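Local coordinates for protein nucleoside-triphosphatase THEP1 (Aquifex aeolicus, PDB 1YE8) that hydrolyses nucleoside triphosphates, including ATP, GTP, CTP, TTP and UTP, to the diphosphate and phosphate, and has no kinase activity, at residues A[108-113]-A[140-145]; A[121-126]-A[146-151]. One frame throughout, in Å; residues are numbered along the deposited sequence.

Overall arrangement
Both contacts use helix 144-150 of this RecA-like P-loop NTPase, interaction 1 at its N-terminal end and interaction 2 along the turns that follow. Their centres lie about 10 Å apart. Interaction 1 sets the loop after strand 102-105 against the helix start and is almost wholly apolar, with the ring of the N-cap histidine held between a leucine from the loop and the proline that follows the histidine. Interaction 2 joins helices 116-126 and 144-150, apolar on its buried side and closed toward the surface by an arginine–glutamate salt bridge with a water. Each contact is partly buried. The two also meet directly, through a salt bridge from Asp141 to Arg150.

Interaction 1 (A[108-113]-A[140-145]); sequences IGKMEL and RDVHPL
His143, whose ring packs against Leu113, takes the backbone N-H of Leu145 on its ND1, 2.9 Å from Leu145 N and nearly straight at 166°. The amide arrives at the ring edge, close to the ring plane, and this N-cap bond at the start of helix 144-150 fixes how the imidazole is turned. With CG anti to its own backbone N (chi1 -175°), His143 places the ring at the N-terminal end of the helix, where Pro144 CD lies against one face. The other face receives Leu113: its CB sits 4.2 Å from the ring centroid, 15° off the normal, a CH-pi contact, while Leu113 CD1 reaches in under the root of the ring, 3.7 Å from His143 CB. The second methyl of the same leucine goes deeper and meets the helix itself, Leu113 CD2 lying 3.6 Å from Leu145 CD2, the two side chains roughly perpendicular. In this way one leucine from the loop that follows strand 102-105 closes over the capped beginning of helix 144-150. That loop includes Ile108 and Gly109, which belong to a stretch predicted to bind ATP, and Ile108 is tied by backbone hydrogen bonding to Thr136, at the end of the neighbouring parallel strand 132-136. The loop's turn is held by Leu113 N, which donates to Gly109 O at 2.9 Å. Further out, Lys110 lies alongside Val142. Its chain bends at chi2, carrying CD to 3.5 Å from Val142 O, a carbon–oxygen packing contact, while Val142 CG2 faces Lys110 CB at 4.1 Å. Asp141, just before Val142, turns its carboxylate to Arg150 in a salt bridge, and at the far end of segment 108-113 Leu113 O accepts from Arg119 NH1 of helix 116-126.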
# COMPACT_ATOMS: atom_id res chain seq x y z
N ILE A 108 -1.18 -3.88 0.48
CA ILE A 108 -2.15 -4.69 1.20
C ILE A 108 -1.88 -6.13 0.77
O ILE A 108 -2.58 -6.71 -0.07
CB ILE A 108 -3.60 -4.23 0.92
CG1 ILE A 108 -3.74 -2.72 1.19
CG2 ILE A 108 -4.61 -5.05 1.77
CD1 ILE A 108 -5.01 -2.14 0.73
N GLY A 109 -0.85 -6.73 1.38
CA GLY A 109 -0.36 -8.04 1.00
C GLY A 109 -0.26 -8.98 2.18
O GLY A 109 -0.53 -8.60 3.32
N LYS A 110 0.12 -10.22 1.90
CA LYS A 110 0.15 -11.25 2.91
C LYS A 110 1.00 -10.88 4.14
O LYS A 110 0.58 -11.12 5.27
CB LYS A 110 0.65 -12.57 2.31
CG LYS A 110 0.44 -13.75 3.26
CD LYS A 110 -0.98 -14.27 3.18
CE LYS A 110 -1.15 -15.57 3.95
NZ LYS A 110 -0.80 -15.38 5.39
N MSE A 111 2.18 -10.30 3.92
CA MSE A 111 3.05 -9.95 5.05
C MSE A 111 2.43 -8.89 5.94
O MSE A 111 2.44 -9.02 7.17
CB MSE A 111 4.41 -9.50 4.56
CG MSE A 111 5.10 -10.58 3.78
SE MSE A 111 6.80 -10.01 3.12
CE MSE A 111 6.36 -8.25 2.47
N GLU A 112 1.79 -7.90 5.34
CA GLU A 112 1.18 -6.81 6.09
C GLU A 112 -0.09 -7.27 6.82
O GLU A 112 -0.40 -6.79 7.91
CB GLU A 112 0.87 -5.64 5.15
CG GLU A 112 2.13 -5.04 4.54
CD GLU A 112 2.59 -5.69 3.24
OE1 GLU A 112 2.04 -6.70 2.76
OE2 GLU A 112 3.55 -5.14 2.65
N LEU A 113 -0.81 -8.19 6.19
CA LEU A 113 -2.13 -8.61 6.68
C LEU A 113 -2.07 -9.50 7.92
O LEU A 113 -3.10 -9.80 8.50
CB LEU A 113 -2.96 -9.25 5.54
CG LEU A 113 -3.43 -8.21 4.50
CD1 LEU A 113 -3.94 -8.91 3.26
CD2 LEU A 113 -4.50 -7.29 5.04
N ARG A 140 -2.89 -12.45 -6.91
CA ARG A 140 -3.64 -13.60 -6.42
C ARG A 140 -4.35 -13.26 -5.11
O ARG A 140 -3.91 -12.39 -4.35
CB ARG A 140 -2.72 -14.81 -6.23
CG ARG A 140 -2.15 -15.39 -7.54
CD ARG A 140 -1.19 -16.56 -7.37
NE ARG A 140 -0.16 -16.31 -6.35
CZ ARG A 140 -0.17 -16.80 -5.11
NH1 ARG A 140 -1.15 -17.59 -4.70
NH2 ARG A 140 0.82 -16.50 -4.28
N ASP A 141 -5.47 -13.93 -4.85
CA ASP A 141 -6.24 -13.69 -3.63
C ASP A 141 -5.65 -14.45 -2.45
O ASP A 141 -6.20 -15.46 -2.00
CB ASP A 141 -7.70 -14.09 -3.84
CG ASP A 141 -8.43 -13.15 -4.76
OD1 ASP A 141 -8.03 -11.96 -4.90
OD2 ASP A 141 -9.47 -13.50 -5.37
N VAL A 142 -4.53 -13.94 -1.94
CA VAL A 142 -3.74 -14.63 -0.92
C VAL A 142 -4.32 -14.51 0.48
O VAL A 142 -3.83 -15.17 1.40
CB VAL A 142 -2.29 -14.13 -0.93
CG1 VAL A 142 -1.61 -14.44 -2.28
CG2 VAL A 142 -2.22 -12.63 -0.58
N HIS A 143 -5.34 -13.68 0.64
CA HIS A 143 -6.00 -13.42 1.92
C HIS A 143 -7.39 -12.88 1.60
O HIS A 143 -7.55 -12.20 0.59
CB HIS A 143 -5.20 -12.36 2.70
CG HIS A 143 -5.72 -12.10 4.07
ND1 HIS A 143 -6.81 -11.30 4.32
CD2 HIS A 143 -5.27 -12.52 5.28
CE1 HIS A 143 -7.04 -11.26 5.63
NE2 HIS A 143 -6.11 -11.98 6.23
N PRO A 144 -8.42 -13.18 2.40
CA PRO A 144 -9.75 -12.65 2.08
C PRO A 144 -9.85 -11.12 1.95
O PRO A 144 -10.67 -10.65 1.17
CB PRO A 144 -10.62 -13.17 3.23
CG PRO A 144 -9.93 -14.39 3.63
CD PRO A 144 -8.46 -14.07 3.59
N LEU A 145 -9.03 -10.35 2.67
CA LEU A 145 -9.09 -8.89 2.50
C LEU A 145 -8.56 -8.45 1.13
O LEU A 145 -9.04 -7.47 0.59
CB LEU A 145 -8.39 -8.15 3.67
CG LEU A 145 -8.46 -6.61 3.72
CD1 LEU A 145 -9.85 -6.03 3.44
CD2 LEU A 145 -7.94 -6.13 5.07

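Interaction 2 (A[121-126]-A[146-151]); sequences LVRQIM and VKEIRR
Arg123 leaves helix 116-126 and runs out over Glu148 of helix 144-150. From CB the chain turns to Arg123 CG, which lies 3.6 Å from Glu148 OE2; it runs extended from there to NE, with Arg123 CD 3.4 Å from the same Glu148 OE2. NE makes the main bond: Arg123 NE donates to Glu148 OE1 at 3.0 Å and 174°, straight and in the guanidinium plane. The carboxylate takes it on the syn side of OE1, 20° out of its own plane, and the two flat groups are 33° apart. At the tip, Arg123 NH2 donates to a water at 2.8 Å, and this water donates in turn to Glu148 OE1 at 2.6 Å, so OE1 is gripped twice. Glu148 reaches across because its CG is anti to the backbone N and the chain beyond is straight; its OE2 is hydrogen-bonded to His127 NE2, which would hold the carboxylate's rotation. Beneath this polar pair the contact is apolar: Ile149 CD1 points into the flank of selenomethionine Met126, 3.7 Å from Met126 CB and nearly as close to its CG, the two side chains about perpendicular. Met126 also touches Leu152 of the following loop, and its contact with Val133 sets the buried side of the helix pair against strand 132-136 of the parallel sheet, while helix 77-97 packs on helix 116-126 through Leu121, Gln124 and Ile125.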
# COMPACT_ATOMS: atom_id res chain seq x y z
N LEU A 121 -7.97 -1.18 10.13
CA LEU A 121 -7.82 0.17 9.63
C LEU A 121 -7.96 0.24 8.09
O LEU A 121 -8.60 1.14 7.56
CB LEU A 121 -6.49 0.76 10.11
CG LEU A 121 -6.20 2.21 9.77
CD1 LEU A 121 -7.30 3.16 10.19
CD2 LEU A 121 -4.91 2.60 10.47
N VAL A 122 -7.38 -0.74 7.39
CA VAL A 122 -7.58 -0.84 5.94
C VAL A 122 -9.06 -0.96 5.58
O VAL A 122 -9.52 -0.27 4.67
CB VAL A 122 -6.76 -1.98 5.33
CG1 VAL A 122 -7.24 -2.38 3.92
CG2 VAL A 122 -5.29 -1.59 5.32
N ARG A 123 -9.80 -1.82 6.28
CA ARG A 123 -11.24 -1.96 6.00
C ARG A 123 -11.98 -0.64 6.21
O ARG A 123 -12.82 -0.26 5.40
CB ARG A 123 -11.86 -3.07 6.85
CG ARG A 123 -11.66 -4.44 6.30
CD ARG A 123 -12.78 -5.40 6.65
NE ARG A 123 -12.44 -6.70 6.13
CZ ARG A 123 -11.70 -7.58 6.76
NH1 ARG A 123 -11.22 -7.31 7.98
NH2 ARG A 123 -11.44 -8.74 6.18
N GLN A 124 -11.65 0.07 7.29
CA GLN A 124 -12.29 1.35 7.57
C GLN A 124 -12.01 2.33 6.44
O GLN A 124 -12.91 2.98 5.93
CB GLN A 124 -11.82 1.90 8.92
CG GLN A 124 -12.71 3.00 9.46
CD GLN A 124 -12.36 3.43 10.87
OE1 GLN A 124 -13.11 4.21 11.48
NE2 GLN A 124 -11.24 2.95 11.40
N ILE A 125 -10.74 2.43 6.04
CA ILE A 125 -10.35 3.39 5.01
C ILE A 125 -10.94 3.06 3.64
O ILE A 125 -11.51 3.92 2.96
CB ILE A 125 -8.79 3.48 4.93
CG1 ILE A 125 -8.21 4.17 6.18
CG2 ILE A 125 -8.36 4.14 3.63
CD1 ILE A 125 -6.70 3.96 6.35
N MSE A 126 -10.81 1.80 3.23
CA MSE A 126 -11.19 1.42 1.88
C MSE A 126 -12.69 1.52 1.61
O MSE A 126 -13.10 1.77 0.48
CB MSE A 126 -10.65 0.03 1.57
CG MSE A 126 -9.09 -0.04 1.66
SE MSE A 126 -8.11 1.25 0.54
CE MSE A 126 -8.81 0.57 -0.91
N VAL A 146 -7.61 -9.19 0.56
CA VAL A 146 -7.15 -8.91 -0.80
C VAL A 146 -8.31 -9.08 -1.78
O VAL A 146 -8.52 -8.22 -2.64
CB VAL A 146 -5.93 -9.80 -1.19
CG1 VAL A 146 -5.63 -9.69 -2.67
CG2 VAL A 146 -4.69 -9.43 -0.36
N LYS A 147 -9.08 -10.17 -1.64
CA LYS A 147 -10.24 -10.41 -2.50
C LYS A 147 -11.28 -9.30 -2.35
O LYS A 147 -11.81 -8.79 -3.34
CB LYS A 147 -10.88 -11.75 -2.18
CG LYS A 147 -11.82 -12.28 -3.27
CD LYS A 147 -12.52 -13.58 -2.84
CE LYS A 147 -11.82 -14.81 -3.40
NZ LYS A 147 -12.56 -16.07 -3.10
N GLU A 148 -11.52 -8.90 -1.10
CA GLU A 148 -12.45 -7.84 -0.77
C GLU A 148 -12.08 -6.53 -1.46
O GLU A 148 -12.94 -5.83 -2.00
CB GLU A 148 -12.46 -7.68 0.75
CG GLU A 148 -13.40 -6.61 1.29
CD GLU A 148 -13.39 -6.54 2.80
OE1 GLU A 148 -13.37 -7.60 3.45
OE2 GLU A 148 -13.44 -5.41 3.33
N ILE A 149 -10.80 -6.18 -1.43
CA ILE A 149 -10.31 -4.96 -2.05
C ILE A 149 -10.33 -5.06 -3.59
O ILE A 149 -10.68 -4.10 -4.28
CB ILE A 149 -8.90 -4.55 -1.49
CG1 ILE A 149 -8.97 -4.26 0.03
CG2 ILE A 149 -8.32 -3.39 -2.28
CD1 ILE A 149 -10.20 -3.49 0.51
N ARG A 150 -9.98 -6.23 -4.12
CA ARG A 150 -10.02 -6.42 -5.57
C ARG A 150 -11.42 -6.14 -6.13
O ARG A 150 -11.55 -5.56 -7.21
CB ARG A 150 -9.57 -7.83 -5.94
CG ARG A 150 -9.31 -7.99 -7.44
CD ARG A 150 -8.99 -9.42 -7.88
NE ARG A 150 -8.00 -10.04 -6.99
CZ ARG A 150 -6.71 -9.70 -6.94
NH1 ARG A 150 -6.18 -8.82 -7.77
NH2 ARG A 150 -5.94 -10.31 -6.05
N ARG A 151 -12.45 -6.51 -5.37
CA ARG A 151 -13.82 -6.30 -5.81
C ARG A 151 -14.49 -5.04 -5.24
O ARG A 151 -15.70 -4.88 -5.34
CB ARG A 151 -14.66 -7.57 -5.62
CG ARG A 151 -15.05 -7.92 -4.20
CD ARG A 151 -15.69 -9.31 -4.07
NE ARG A 151 -15.25 -10.23 -5.13
CZ ARG A 151 -15.59 -11.52 -5.20
NH1 ARG A 151 -16.37 -12.07 -4.27
NH2 ARG A 151 -15.15 -12.27 -6.21
O HOH W 1 -12.46 -9.95 3.88